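Local coordinates for lipoprotein (Streptococcus pneumoniae, PDB 3CX3) that binds zinc and, as a homologue of ABC-transporter solute-binding proteins, probably delivers the metal for uptake across the pneumococcal membrane, at residues F180-H184 against T185-Y189; L272-N275 against M276-A280; A202-S205 against P206-P210; Q214-E217 against I218-V222. All blocks are in the same frame, centred on the assembly; numbering follows the deposited sequence.

Contact 1: residues F180-H184 against T185-Y189; sequences FVTQH and TAFSY. With ZN (zinc ion), chain E.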
loop_
_atom_site.group_PDB
_atom_site.type_symbol
_atom_site.label_atom_id
_atom_site.label_comp_id
_atom_site.label_asym_id
_atom_site.label_seq_id
_atom_site.Cartn_x
_atom_site.Cartn_y
_atom_site.Cartn_z
ATOM N N PHE A 180 -12.072 -9.720 10.562
ATOM C CA PHE A 180 -12.091 -8.275 10.852
ATOM C C PHE A 180 -12.756 -7.459 9.746
ATOM O O PHE A 180 -12.858 -7.905 8.609
ATOM C CB PHE A 180 -10.691 -7.723 11.231
ATOM C CG PHE A 180 -9.640 -7.908 10.168
ATOM C CD1 PHE A 180 -9.070 -9.170 9.927
ATOM C CD2 PHE A 180 -9.199 -6.828 9.418
ATOM C CE1 PHE A 180 -8.085 -9.350 8.945
ATOM C CE2 PHE A 180 -8.221 -7.000 8.430
ATOM C CZ PHE A 180 -7.656 -8.279 8.204
ATOM N N VAL A 181 -13.228 -6.267 10.099
ATOM C CA VAL A 181 -13.827 -5.340 9.114
ATOM C C VAL A 181 -13.195 -3.946 9.071
ATOM O O VAL A 181 -13.042 -3.255 10.099
ATOM C CB VAL A 181 -15.405 -5.323 9.118
ATOM C CG1 VAL A 181 -15.966 -5.914 10.380
ATOM C CG2 VAL A 181 -15.966 -3.942 8.853
ATOM N N THR A 182 -12.823 -3.577 7.841
ATOM C CA THR A 182 -11.985 -2.418 7.556
ATOM C C THR A 182 -12.736 -1.474 6.653
ATOM O O THR A 182 -13.723 -1.865 6.014
ATOM C CB THR A 182 -10.679 -2.807 6.817
ATOM O OG1 THR A 182 -10.991 -3.182 5.472
ATOM C CG2 THR A 182 -9.945 -3.931 7.510
ATOM N N GLN A 183 -12.241 -0.242 6.569
ATOM C CA GLN A 183 -12.957 0.820 5.890
ATOM C C GLN A 183 -13.094 0.633 4.377
ATOM O O GLN A 183 -14.193 0.824 3.832
ATOM C CB GLN A 183 -12.362 2.177 6.224
ATOM C CG GLN A 183 -13.243 3.271 5.727
ATOM C CD GLN A 183 -12.750 4.633 6.116
ATOM O OE1 GLN A 183 -12.832 5.038 7.284
ATOM N NE2 GLN A 183 -12.251 5.365 5.133
ATOM N N HIS A 184 -11.995 0.293 3.697
ATOM C CA HIS A 184 -12.111 -0.320 2.365
ATOM C C HIS A 184 -11.345 -1.626 2.239
ATOM O O HIS A 184 -10.661 -2.026 3.168
ATOM C CB HIS A 184 -11.813 0.663 1.248
ATOM C CG HIS A 184 -10.360 0.894 0.976
ATOM N ND1 HIS A 184 -9.567 1.705 1.768
ATOM C CD2 HIS A 184 -9.580 0.494 -0.060
ATOM C CE1 HIS A 184 -8.353 1.760 1.249
ATOM N NE2 HIS A 184 -8.331 1.029 0.146
ATOM N N THR A 185 -11.491 -2.301 1.106
ATOM C CA THR A 185 -10.882 -3.618 0.938
ATOM C C THR A 185 -9.372 -3.507 0.669
ATOM O O THR A 185 -8.936 -3.624 -0.488
ATOM C CB THR A 185 -11.554 -4.454 -0.206
ATOM O OG1 THR A 185 -12.982 -4.423 -0.069
ATOM C CG2 THR A 185 -11.069 -5.894 -0.188
ATOM N N ALA A 186 -8.588 -3.322 1.733
ATOM C CA ALA A 186 -7.162 -3.172 1.570
ATOM C C ALA A 186 -6.284 -4.302 2.131
ATOM O O ALA A 186 -5.164 -4.483 1.690
ATOM C CB ALA A 186 -6.718 -1.829 2.127
ATOM N N PHE A 187 -6.804 -5.052 3.097
ATOM C CA PHE A 187 -6.008 -5.964 3.907
ATOM C C PHE A 187 -6.092 -7.416 3.478
ATOM O O PHE A 187 -5.737 -8.317 4.236
ATOM C CB PHE A 187 -6.397 -5.778 5.368
ATOM C CG PHE A 187 -6.097 -4.393 5.868
ATOM C CD1 PHE A 187 -4.881 -4.110 6.471
ATOM C CD2 PHE A 187 -7.005 -3.359 5.673
ATOM C CE1 PHE A 187 -4.585 -2.818 6.895
ATOM C CE2 PHE A 187 -6.714 -2.078 6.100
ATOM C CZ PHE A 187 -5.489 -1.813 6.706
ATOM N N SER A 188 -6.534 -7.614 2.241
ATOM C CA SER A 188 -6.844 -8.910 1.676
ATOM C C SER A 188 -5.611 -9.818 1.606
ATOM O O SER A 188 -5.737 -11.043 1.641
ATOM C CB SER A 188 -7.472 -8.698 0.289
ATOM O OG SER A 188 -7.582 -9.893 -0.475
ATOM N N TYR A 189 -4.431 -9.195 1.536
ATOM C CA TYR A 189 -3.161 -9.861 1.314
ATOM C C TYR A 189 -2.516 -10.136 2.639
ATOM O O TYR A 189 -1.884 -11.190 2.832
ATOM C CB TYR A 189 -2.210 -8.966 0.503
ATOM C CG TYR A 189 -2.454 -9.000 -0.972
ATOM C CD1 TYR A 189 -1.870 -9.976 -1.771
ATOM C CD2 TYR A 189 -3.280 -8.062 -1.572
ATOM C CE1 TYR A 189 -2.103 -10.005 -3.120
ATOM C CE2 TYR A 189 -3.524 -8.080 -2.922
ATOM C CZ TYR A 189 -2.937 -9.049 -3.691
ATOM O OH TYR A 189 -3.180 -9.054 -5.038
HETATM ZN ZN ZN E . -6.709 0.947 -1.156
#
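His184 O is gripped from two directions: Thr182 OG1 donates to it at 2.6 Å, and Ala186 N reaches the same His184 O at 2.8 Å in a weak, strongly bent bond of 123°. The hydroxyl comes from above the carbonyl plane, about 40° out of it. The second bond closes an inverse gamma turn centred on Thr185, which swings the chain round beyond strand 180-182. At the end of that turn the CB of Ala186 lies over one face of the His184 imidazole, offset toward its rim, a CH-pi contact with His184 NE2 3.8 Å from Ala186 CB. Nearer the start of the strand, Phe187 CB meets the Phe180 ring at its edge, 3.8 Å from Phe180 CE2, and the two side chains cross at about a right angle. Thr182 CG2 leans obliquely on the Phe187 ring, 3.5 Å from Phe187 CD2; with chi1 72° the OG1 branch faces the turn while the methyl faces this ring. His184 NE2 binds the zinc ion at 2.1 Å, beside His44, His120 and Glu259, while its ND1 is hydrogen-bonded to Glu233. Held at both nitrogens, the imidazole has its rotation fixed, and the Glu233 carboxylate would probably strengthen it as a zinc donor.

Contact 2: residues L272-N275 against M276-A280; sequences LEEN and MSILA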
loop_
_atom_site.group_PDB
_atom_site.type_symbol
_atom_site.label_atom_id
_atom_site.label_comp_id
_atom_site.label_asym_id
_atom_site.label_seq_id
_atom_site.Cartn_x
_atom_site.Cartn_y
_atom_site.Cartn_z
ATOM N N LEU A 272 4.041 -0.583 8.979
ATOM C CA LEU A 272 3.352 -1.843 8.712
ATOM C C LEU A 272 3.176 -2.594 10.028
ATOM O O LEU A 272 2.051 -2.932 10.413
ATOM C CB LEU A 272 4.113 -2.682 7.674
ATOM C CG LEU A 272 3.552 -4.013 7.150
ATOM C CD1 LEU A 272 2.096 -3.953 6.693
ATOM C CD2 LEU A 272 4.411 -4.495 6.023
ATOM N N GLU A 273 4.289 -2.800 10.733
ATOM C CA GLU A 273 4.273 -3.473 12.014
ATOM C C GLU A 273 3.325 -2.817 13.003
ATOM O O GLU A 273 2.612 -3.525 13.736
ATOM C CB GLU A 273 5.681 -3.551 12.614
ATOM C CG GLU A 273 5.708 -3.920 14.092
ATOM C CD GLU A 273 6.968 -4.673 14.513
ATOM O OE1 GLU A 273 6.910 -5.419 15.524
ATOM O OE2 GLU A 273 8.009 -4.530 13.844
ATOM N N GLU A 274 3.317 -1.483 13.055
ATOM C CA GLU A 274 2.465 -0.786 14.029
ATOM C C GLU A 274 0.976 -1.109 13.823
ATOM O O GLU A 274 0.247 -1.362 14.773
ATOM C CB GLU A 274 2.694 0.718 14.011
ATOM C CG GLU A 274 1.607 1.462 14.768
ATOM C CD GLU A 274 1.895 2.926 14.950
ATOM O OE1 GLU A 274 1.838 3.384 16.117
ATOM O OE2 GLU A 274 2.177 3.615 13.939
ATOM N N ASN A 275 0.530 -1.103 12.576
ATOM C CA ASN A 275 -0.841 -1.494 12.290
ATOM C C ASN A 275 -1.024 -2.995 12.431
ATOM O O ASN A 275 -2.127 -3.462 12.682
ATOM C CB ASN A 275 -1.275 -0.994 10.917
ATOM C CG ASN A 275 -1.233 0.517 10.820
ATOM O OD1 ASN A 275 -2.059 1.217 11.421
ATOM N ND2 ASN A 275 -0.255 1.032 10.079
HETATM N N MSE A 276 0.057 -3.753 12.311
HETATM C CA MSE A 276 -0.024 -5.178 12.594
HETATM C C MSE A 276 -0.234 -5.457 14.074
HETATM O O MSE A 276 -0.936 -6.413 14.415
HETATM C CB MSE A 276 1.169 -5.919 12.031
HETATM C CG MSE A 276 1.094 -6.011 10.534
HETATM SE SE MSE A 276 2.645 -6.844 9.771
HETATM C CE MSE A 276 2.348 -8.690 10.327
ATOM N N SER A 277 0.348 -4.613 14.935
ATOM C CA SER A 277 0.057 -4.596 16.381
ATOM C C SER A 277 -1.435 -4.491 16.646
ATOM O O SER A 277 -2.067 -5.403 17.192
ATOM C CB SER A 277 0.699 -3.377 17.054
ATOM O OG SER A 277 2.052 -3.584 17.360
ATOM N N ILE A 278 -1.971 -3.339 16.264
ATOM C CA ILE A 278 -3.365 -2.990 16.449
ATOM C C ILE A 278 -4.265 -4.177 16.102
ATOM O O ILE A 278 -4.994 -4.667 16.968
ATOM C CB ILE A 278 -3.695 -1.699 15.647
ATOM C CG1 ILE A 278 -2.869 -0.529 16.205
ATOM C CG2 ILE A 278 -5.199 -1.375 15.669
ATOM C CD1 ILE A 278 -2.671 0.633 15.233
ATOM N N LEU A 279 -4.165 -4.669 14.869
ATOM C CA LEU A 279 -4.984 -5.795 14.409
ATOM C C LEU A 279 -4.849 -7.067 15.271
ATOM O O LEU A 279 -5.853 -7.691 15.637
ATOM C CB LEU A 279 -4.700 -6.113 12.936
ATOM C CG LEU A 279 -5.590 -7.185 12.290
ATOM C CD1 LEU A 279 -7.065 -6.758 12.308
ATOM C CD2 LEU A 279 -5.131 -7.530 10.862
ATOM N N ALA A 280 -3.616 -7.452 15.588
ATOM C CA ALA A 280 -3.379 -8.624 16.430
ATOM C C ALA A 280 -3.825 -8.395 17.880
ATOM O O ALA A 280 -4.415 -9.286 18.480
ATOM C CB ALA A 280 -1.928 -9.041 16.371
#
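Leu272 and Met276, a selenomethionine in this crystal, cross at a slant one helical turn apart, the selenium atom SE of Met276 lying 4.0 Å from Leu272 CG. Leu272 carries its CG opposite the backbone N (chi1 -176°). Met276 has its CG beside its own backbone N instead, which brings it alongside the leucine carbonyl, Met276 CG being 3.2 Å from Leu272 O. Its chain then bends at chi3 (72°), which turns the methyl end away from the leucine. The Met276 side chain also touches Phe168 of helix 147-173 and Leu190 of helix 188-193, with Leu279 also on Leu190.

A second pair stands differently. Asn275 and Ile278 run side by side and point the same way, and Asn275 OD1 comes 3.9 Å from Ile278 CD1. The isoleucine's CG1 and CD1 branch also skirts a backbone carbonyl, with Ile278 CD1 3.6 Å from Glu274 O. Asn275 OD1 takes its hydrogen bond from Asn256 N, while Asn275 ND2 makes a weak one to Asn271 O.

The backbone of helix 268-281 carries the usual i-to-i+4 bonds. Ser277 N donates to Glu273 O at 2.8 Å, and Leu279 N bonds to Asn275 O almost straight, at 175°; the rung from Ile278 N to Glu274 O is weak.

The helix is thus amphipathic: Leu272, Met276 and Leu279 form its apolar, buried side, whereas Asn275 OD1 ties the helix to the loop at Asn256.

Contact 3: residues A202-S205 against P206-P210; sequences AGIS and PEQEP
Ser205 and Gln208 meet through both backbone and side chain. Among the backbone bonds, Gln208 N returns to Ser205 O at 3.0 Å and closes a type I beta turn from Ser205 to Gln208; this donor stands well above the carbonyl plane, 47° out of it. A second bond spans the base of the loop, where Gly203 N points at Gln208 O over 3.0 Å, in the carbonyl plane and on a lone pair.

Two bonds use side chains. Gln208 folds back, its chain bent at chi2 (134°), and its amide oxygen accepts from the backbone: Ser205 N lies 2.7 Å from Gln208 OE1, tilted only modestly from the amide plane. Ser205 OG accepts a weak bond from Glu207 N at 3.4 Å, adding a side-chain link to the turn's own backbone closure.

The remaining contacts set carbons against polar atoms: Ala202 CB lies 3.1 Å from Gln208 O, and Ile204 CD1 comes 4.3 Å from Gln208 NE2. At the start of the loop Ala202 and Gly203 are tied to the chain at Thr185, next to the ligand His184.

Ser205 and Pro206 lean on His44, another zinc ligand, and the Pro206 side chain is about 5 Å from the metal. The whole is a beta-turn loop between strand 198-200 and helix 213-224, forming part of the wall round the zinc site.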
loop_
_atom_site.group_PDB
_atom_site.type_symbol
_atom_site.label_atom_id
_atom_site.label_comp_id
_atom_site.label_asym_id
_atom_site.label_seq_id
_atom_site.Cartn_x
_atom_site.Cartn_y
_atom_site.Cartn_z
ATOM N N ALA A 202 -15.995 -0.810 1.809
ATOM C CA ALA A 202 -15.912 -0.524 0.359
ATOM C C ALA A 202 -15.105 -1.603 -0.390
ATOM O O ALA A 202 -14.444 -2.433 0.247
ATOM C CB ALA A 202 -15.328 0.845 0.127
ATOM N N GLY A 203 -15.166 -1.601 -1.725
ATOM C CA GLY A 203 -14.381 -2.532 -2.540
ATOM C C GLY A 203 -12.902 -2.188 -2.565
ATOM O O GLY A 203 -12.399 -1.491 -1.680
ATOM N N ILE A 204 -12.170 -2.644 -3.571
ATOM C CA ILE A 204 -10.717 -2.366 -3.522
ATOM C C ILE A 204 -10.382 -0.866 -3.458
ATOM O O ILE A 204 -9.362 -0.487 -2.898
ATOM C CB ILE A 204 -9.846 -3.140 -4.577
ATOM C CG1 ILE A 204 -9.383 -2.235 -5.725
ATOM C CG2 ILE A 204 -10.524 -4.443 -5.020
ATOM C CD1 ILE A 204 -10.108 -2.440 -7.057
ATOM N N SER A 205 -11.236 -0.027 -4.041
ATOM C CA SER A 205 -11.083 1.426 -3.934
ATOM C C SER A 205 -12.184 2.028 -3.047
ATOM O O SER A 205 -13.312 1.531 -3.045
ATOM C CB SER A 205 -11.039 2.058 -5.320
ATOM O OG SER A 205 -12.076 2.987 -5.506
ATOM N N PRO A 206 -11.846 3.065 -2.255
ATOM C CA PRO A 206 -12.764 3.659 -1.287
ATOM C C PRO A 206 -14.035 4.234 -1.892
ATOM O O PRO A 206 -15.023 4.414 -1.180
ATOM C CB PRO A 206 -11.935 4.798 -0.685
ATOM C CG PRO A 206 -10.532 4.358 -0.854
ATOM C CD PRO A 206 -10.531 3.733 -2.203
ATOM N N GLU A 207 -14.019 4.531 -3.187
ATOM C CA GLU A 207 -15.205 5.062 -3.835
ATOM C C GLU A 207 -16.175 3.980 -4.329
ATOM O O GLU A 207 -17.238 4.296 -4.866
ATOM C CB GLU A 207 -14.826 6.074 -4.936
ATOM C CG GLU A 207 -13.679 7.112 -4.562
ATOM C CD GLU A 207 -13.818 7.826 -3.178
ATOM O OE1 GLU A 207 -13.442 9.019 -3.086
ATOM O OE2 GLU A 207 -14.273 7.208 -2.181
ATOM N N GLN A 208 -15.837 2.707 -4.127
ATOM C CA GLN A 208 -16.835 1.653 -4.292
ATOM C C GLN A 208 -17.549 1.418 -2.958
ATOM O O GLN A 208 -17.295 0.430 -2.266
ATOM C CB GLN A 208 -16.239 0.354 -4.845
ATOM C CG GLN A 208 -15.681 0.429 -6.247
ATOM C CD GLN A 208 -14.333 -0.236 -6.317
ATOM O OE1 GLN A 208 -13.378 0.255 -5.735
ATOM N NE2 GLN A 208 -14.242 -1.363 -7.014
ATOM N N GLU A 209 -18.452 2.345 -2.634
ATOM C CA GLU A 209 -19.265 2.325 -1.416
ATOM C C GLU A 209 -20.438 1.353 -1.558
ATOM O O GLU A 209 -20.945 1.196 -2.664
ATOM C CB GLU A 209 -19.794 3.745 -1.128
ATOM C CG GLU A 209 -18.721 4.824 -0.866
ATOM C CD GLU A 209 -18.196 4.806 0.570
ATOM O OE1 GLU A 209 -18.261 3.737 1.226
ATOM O OE2 GLU A 209 -17.711 5.868 1.044
ATOM N N PRO A 210 -20.875 0.720 -0.441
ATOM C CA PRO A 210 -21.875 -0.376 -0.293
ATOM C C PRO A 210 -23.153 -0.410 -1.177
ATOM O O PRO A 210 -23.038 -0.834 -2.323
ATOM C CB PRO A 210 -22.196 -0.342 1.189
ATOM C CG PRO A 210 -20.921 0.013 1.790
ATOM C CD PRO A 210 -20.324 1.073 0.881
#

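Contact 4: residues Q214-E217 against I218-V222; sequences QLTE and IQEFV
Chi1 of -100° and a nearly straight chi2 of -173° lay the Gln219 side chain back along the helix toward Leu215 and Thr216. Its CG passes 3.2 Å from Leu215 O, and its amide oxygen stays at a looser distance, Gln219 OE1 being 4.0 Å from Thr216 OG1; the two side chains cross at a slant. Glu220 bends at chi2 instead, which folds its carboxylate back over the preceding turn, with Glu220 CD 3.6 Å from Thr216 O. Phe221 throws its ring away from Glu217 and leaves CB to do the touching, 3.5 Å from Glu217 O.

These residues lie on helix 213-224, which follows strand 198-200 and leads on to strand 230-232 of the parallel sheet, a beta-alpha-beta crossover. Ile218 and Phe221 turn to Leu199 of the sheet, and Leu215 and Ile218 turn to Leu244 of helix 239-245. The polar chains of Thr216, Glu217 and Glu220 occupy the exposed side.

The backbone ladder is uneven. Glu217 O accepts two donors: Phe221 N at 2.9 Å nearly along the C=O axis, and Glu220 N, also at 2.9 Å, from 60° above the carbonyl plane. Gln219 N bonds to Leu215 O from out of the plane as well. Between Glu220 N and Thr216 O the link is weak, at 3.3 Å, so Glu220 N is shared between an i-to-i+4 acceptor and an i-to-i+3 one.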
loop_
_atom_site.group_PDB
_atom_site.type_symbol
_atom_site.label_atom_id
_atom_site.label_comp_id
_atom_site.label_asym_id
_atom_site.label_seq_id
_atom_site.Cartn_x
_atom_site.Cartn_y
_atom_site.Cartn_z
ATOM N N GLN A 214 -25.888 -4.059 0.564
ATOM C CA GLN A 214 -24.570 -4.535 0.990
ATOM C C GLN A 214 -24.355 -4.145 2.439
ATOM O O GLN A 214 -23.920 -4.955 3.244
ATOM C CB GLN A 214 -23.457 -3.981 0.097
ATOM C CG GLN A 214 -23.615 -4.392 -1.351
ATOM C CD GLN A 214 -22.398 -4.086 -2.196
ATOM O OE1 GLN A 214 -21.359 -4.735 -2.058
ATOM N NE2 GLN A 214 -22.530 -3.111 -3.106
ATOM N N LEU A 215 -24.695 -2.907 2.764
ATOM C CA LEU A 215 -24.683 -2.428 4.131
ATOM C C LEU A 215 -25.452 -3.296 5.123
ATOM O O LEU A 215 -25.019 -3.472 6.257
ATOM C CB LEU A 215 -25.255 -1.027 4.154
ATOM C CG LEU A 215 -24.169 0.013 4.305
ATOM C CD1 LEU A 215 -24.563 1.271 3.548
ATOM C CD2 LEU A 215 -23.997 0.261 5.786
ATOM N N THR A 216 -26.598 -3.816 4.699
ATOM C CA THR A 216 -27.412 -4.681 5.540
ATOM C C THR A 216 -26.710 -6.024 5.780
ATOM O O THR A 216 -26.667 -6.508 6.909
ATOM C CB THR A 216 -28.878 -4.798 4.979
ATOM O OG1 THR A 216 -29.760 -4.026 5.798
ATOM C CG2 THR A 216 -29.387 -6.240 4.937
ATOM N N GLU A 217 -26.147 -6.598 4.718
ATOM C CA GLU A 217 -25.344 -7.815 4.810
ATOM C C GLU A 217 -24.143 -7.631 5.729
ATOM O O GLU A 217 -23.955 -8.409 6.670
ATOM C CB GLU A 217 -24.818 -8.208 3.445
ATOM C CG GLU A 217 -25.866 -8.523 2.411
ATOM C CD GLU A 217 -25.259 -8.630 1.025
ATOM O OE1 GLU A 217 -24.248 -7.931 0.756
ATOM O OE2 GLU A 217 -25.790 -9.417 0.210
ATOM N N ILE A 218 -23.323 -6.610 5.460
ATOM C CA ILE A 218 -22.140 -6.391 6.286
ATOM C C ILE A 218 -22.607 -6.185 7.724
ATOM O O ILE A 218 -21.952 -6.655 8.645
ATOM C CB ILE A 218 -21.128 -5.261 5.779
ATOM C CG1 ILE A 218 -21.157 -4.006 6.657
ATOM C CG2 ILE A 218 -21.225 -4.962 4.259
ATOM C CD1 ILE A 218 -20.142 -4.059 7.805
ATOM N N GLN A 219 -23.749 -5.521 7.902
ATOM C CA GLN A 219 -24.335 -5.305 9.230
ATOM C C GLN A 219 -24.470 -6.588 10.033
ATOM O O GLN A 219 -24.238 -6.590 11.239
ATOM C CB GLN A 219 -25.717 -4.669 9.119
ATOM C CG GLN A 219 -25.760 -3.176 9.351
ATOM C CD GLN A 219 -27.189 -2.648 9.386
ATOM O OE1 GLN A 219 -27.620 -1.942 8.468
ATOM N NE2 GLN A 219 -27.938 -3.001 10.442
ATOM N N GLU A 220 -24.850 -7.671 9.357
ATOM C CA GLU A 220 -25.157 -8.947 10.003
ATOM C C GLU A 220 -23.947 -9.840 10.062
ATOM O O GLU A 220 -23.871 -10.741 10.896
ATOM C CB GLU A 220 -26.314 -9.642 9.285
ATOM C CG GLU A 220 -27.663 -9.250 9.891
ATOM C CD GLU A 220 -28.686 -8.816 8.861
ATOM O OE1 GLU A 220 -28.836 -9.529 7.838
ATOM O OE2 GLU A 220 -29.344 -7.764 9.089
ATOM N N PHE A 221 -23.010 -9.570 9.157
ATOM C CA PHE A 221 -21.684 -10.147 9.166
ATOM C C PHE A 221 -20.953 -9.811 10.461
ATOM O O PHE A 221 -20.252 -10.647 11.033
ATOM C CB PHE A 221 -20.900 -9.598 7.973
ATOM C CG PHE A 221 -19.544 -10.193 7.824
ATOM C CD1 PHE A 221 -19.339 -11.258 6.952
ATOM C CD2 PHE A 221 -18.477 -9.706 8.567
ATOM C CE1 PHE A 221 -18.080 -11.830 6.802
ATOM C CE2 PHE A 221 -17.223 -10.263 8.440
ATOM C CZ PHE A 221 -17.019 -11.337 7.549
ATOM N N VAL A 222 -21.112 -8.567 10.897
ATOM C CA VAL A 222 -20.564 -8.070 12.150
ATOM C C VAL A 222 -21.137 -8.890 13.305
ATOM O O VAL A 222 -20.444 -9.173 14.292
ATOM C CB VAL A 222 -20.927 -6.571 12.324
ATOM C CG1 VAL A 222 -20.328 -5.986 13.605
ATOM C CG2 VAL A 222 -20.458 -5.774 11.120
#

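In the fold
Contacts 1, 3 and 4 follow the chain along one parallel alpha/beta unit: contact 1 leaves strand 180-182, contact 3 is the loop after the neighbouring strand 198-200, and contact 4 lies on the helix that follows. Contact 1 is buried, contact 3 lies at the surface, and bonds from Thr185 to Ala202 and Gly203 join them; both border the zinc site, but contact 1 mixes turn bonds with aromatic packing, while contact 3 is mainly polar. Pro210 of contact 3 packs on Leu215 of contact 4. Contacts 2 and 4 are helical ladders, but 2 is partly buried and touches contact 1 through Leu279 against Phe180, whereas 4 is a surface helix of mostly polar chains.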